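Local coordinates for putative metal-dependent hydrolase (Parabacteroides distasonis ATCC 8503, PDB 3KL7), which probably acts as a hydrolase of the metallo-beta-lactamase superfamily, with two zinc ions bound at its metal centre, at residues L40-D45 / Y148-D153. Residues are numbered along the deposited sequence; the frame is centred on the assembly and turned at random.
Sequences LMLTYD and YILTFD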
loop_
_atom_site.group_PDB
_atom_site.type_symbol
_atom_site.label_atom_id
_atom_site.label_comp_id
_atom_site.label_asym_id
_atom_site.label_seq_id
_atom_site.Cartn_x
_atom_site.Cartn_y
_atom_site.Cartn_z
ATOM N N LEU A 40 3.209 0.306 -6.252
ATOM C CA LEU A 40 2.025 0.760 -6.982
ATOM C C LEU A 40 2.220 2.200 -7.454
ATOM O O LEU A 40 2.869 2.994 -6.783
ATOM C CB LEU A 40 0.772 0.700 -6.066
ATOM C CG LEU A 40 0.477 -0.613 -5.326
ATOM C CD1 LEU A 40 -0.690 -0.424 -4.315
ATOM C CD2 LEU A 40 0.156 -1.755 -6.324
HETATM N N MSE A 41 1.666 2.529 -8.612
HETATM C CA MSE A 41 1.544 3.938 -9.021
HETATM C C MSE A 41 0.081 4.273 -9.015
HETATM O O MSE A 41 -0.729 3.516 -9.541
HETATM C CB MSE A 41 2.129 4.166 -10.412
HETATM C CG MSE A 41 1.989 5.590 -10.910
HETATM SE SE MSE A 41 2.836 5.895 -12.597
HETATM C CE MSE A 41 2.062 4.435 -13.591
ATOM N N LEU A 42 -0.265 5.401 -8.414
ATOM C CA LEU A 42 -1.654 5.871 -8.380
ATOM C C LEU A 42 -1.750 7.155 -9.148
ATOM O O LEU A 42 -0.968 8.054 -8.937
ATOM C CB LEU A 42 -2.102 6.109 -6.932
ATOM C CG LEU A 42 -2.604 4.910 -6.129
ATOM C CD1 LEU A 42 -1.511 3.948 -5.875
ATOM C CD2 LEU A 42 -3.209 5.399 -4.815
ATOM N N THR A 43 -2.696 7.245 -10.050
ATOM C CA THR A 43 -2.905 8.478 -10.805
ATOM C C THR A 43 -4.294 9.010 -10.507
ATOM O O THR A 43 -5.285 8.311 -10.729
ATOM C CB THR A 43 -2.791 8.241 -12.332
ATOM O OG1 THR A 43 -1.565 7.559 -12.624
ATOM C CG2 THR A 43 -2.839 9.543 -13.066
ATOM N N TYR A 44 -4.368 10.252 -10.010
ATOM C CA TYR A 44 -5.647 10.894 -9.705
ATOM C C TYR A 44 -5.616 12.362 -10.037
ATOM O O TYR A 44 -4.740 13.088 -9.571
ATOM C CB TYR A 44 -5.976 10.720 -8.229
ATOM C CG TYR A 44 -7.208 11.477 -7.786
ATOM C CD1 TYR A 44 -8.480 11.005 -8.072
ATOM C CD2 TYR A 44 -7.096 12.656 -7.081
ATOM C CE1 TYR A 44 -9.600 11.696 -7.667
ATOM C CE2 TYR A 44 -8.201 13.351 -6.676
ATOM C CZ TYR A 44 -9.452 12.872 -6.962
ATOM O OH TYR A 44 -10.562 13.598 -6.545
ATOM N N ASP A 45 -6.576 12.812 -10.851
ATOM C CA ASP A 45 -6.711 14.242 -11.155
ATOM C C ASP A 45 -5.350 14.852 -11.670
ATOM O O ASP A 45 -4.936 15.932 -11.239
ATOM C CB ASP A 45 -7.179 14.980 -9.878
ATOM C CG ASP A 45 -7.880 16.317 -10.175
ATOM O OD1 ASP A 45 -8.657 16.393 -11.167
ATOM O OD2 ASP A 45 -7.662 17.279 -9.394
ATOM N N TYR A 148 -1.135 2.846 5.081
ATOM C CA TYR A 148 -1.763 4.159 4.759
ATOM C C TYR A 148 -3.170 4.002 4.230
ATOM O O TYR A 148 -3.448 3.093 3.495
ATOM C CB TYR A 148 -0.944 4.917 3.701
ATOM C CG TYR A 148 0.433 5.199 4.139
ATOM C CD1 TYR A 148 0.678 6.105 5.166
ATOM C CD2 TYR A 148 1.515 4.546 3.563
ATOM C CE1 TYR A 148 1.958 6.360 5.591
ATOM C CE2 TYR A 148 2.784 4.790 3.983
ATOM C CZ TYR A 148 3.010 5.701 5.006
ATOM O OH TYR A 148 4.298 5.945 5.440
ATOM N N ILE A 149 -4.060 4.911 4.633
ATOM C CA ILE A 149 -5.362 5.033 4.016
ATOM C C ILE A 149 -5.324 6.342 3.249
ATOM O O ILE A 149 -5.072 7.404 3.829
ATOM C CB ILE A 149 -6.530 5.090 5.061
ATOM C CG1 ILE A 149 -6.435 3.955 6.069
ATOM C CG2 ILE A 149 -7.881 5.052 4.363
ATOM C CD1 ILE A 149 -7.491 4.056 7.182
ATOM N N LEU A 150 -5.560 6.252 1.949
ATOM C CA LEU A 150 -5.527 7.382 1.065
ATOM C C LEU A 150 -6.913 7.654 0.626
ATOM O O LEU A 150 -7.588 6.758 0.110
ATOM C CB LEU A 150 -4.667 7.057 -0.152
ATOM C CG LEU A 150 -3.282 6.569 0.208
ATOM C CD1 LEU A 150 -2.513 6.177 -1.046
ATOM C CD2 LEU A 150 -2.563 7.658 0.991
ATOM N N THR A 151 -7.371 8.879 0.824
ATOM C CA THR A 151 -8.729 9.238 0.470
ATOM C C THR A 151 -8.726 10.255 -0.681
ATOM O O THR A 151 -8.127 11.304 -0.577
ATOM C CB THR A 151 -9.496 9.812 1.691
ATOM O OG1 THR A 151 -9.430 8.870 2.794
ATOM C CG2 THR A 151 -10.973 10.091 1.323
ATOM N N PHE A 152 -9.374 9.887 -1.795
ATOM C CA PHE A 152 -9.554 10.771 -2.936
ATOM C C PHE A 152 -11.068 11.015 -3.110
ATOM O O PHE A 152 -11.793 10.107 -3.480
ATOM C CB PHE A 152 -9.029 10.115 -4.215
ATOM C CG PHE A 152 -7.645 9.520 -4.094
ATOM C CD1 PHE A 152 -7.469 8.216 -3.630
ATOM C CD2 PHE A 152 -6.531 10.247 -4.468
ATOM C CE1 PHE A 152 -6.187 7.659 -3.540
ATOM C CE2 PHE A 152 -5.242 9.700 -4.367
ATOM C CZ PHE A 152 -5.074 8.409 -3.914
ATOM N N ASP A 153 -11.535 12.225 -2.812
ATOM C CA ASP A 153 -12.932 12.589 -3.065
ATOM C C ASP A 153 -13.889 11.460 -2.584
ATOM O O ASP A 153 -14.776 11.035 -3.305
ATOM C CB ASP A 153 -13.108 12.857 -4.578
ATOM C CG ASP A 153 -14.475 13.411 -4.935
ATOM O OD1 ASP A 153 -15.122 14.055 -4.081
ATOM O OD2 ASP A 153 -14.895 13.216 -6.099
#
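Y44 and F152 meet where two stacked β-sheets close on each other near the ends of their strands. CB of F152 sits over the centre of the Y44 ring, 3.8 Å from its centroid, a CH-pi contact. The F152 ring is turned obliquely, its plane 51° from that of Y44, and it brings CD2 over the same face, 3.6 Å from CD2 of Y44. Y44 holds CG anti to its backbone nitrogen (chi1 174°), which carries the ring past F152 until OH lies 3.3 Å from CB of D153. On its other face, toward the rim, the same ring carries CB of D45. Further back along the strands, one methyl of L42 serves two neighbours: CD2 lies 3.7 Å from CZ of F152 and 3.9 Å from CD1 of L150. Around this apolar layer, L30 touches the side chains of both Y44 and F152, while I49 packs on L42 and F152. The D153 carboxylate turns to other partners, OD2 being hydrogen-bonded to the hydroxyls of T24 and S26. The two strands run roughly parallel, 22° apart, with their axes 10.3 Å apart at closest approach. The contact is made mainly by side chains and joins strand 39-44 of one mixed sheet to strand 146-152 of the other, as in the interior of the αββα sandwich of the metallo-beta-lactamase fold, here away from the zinc ions.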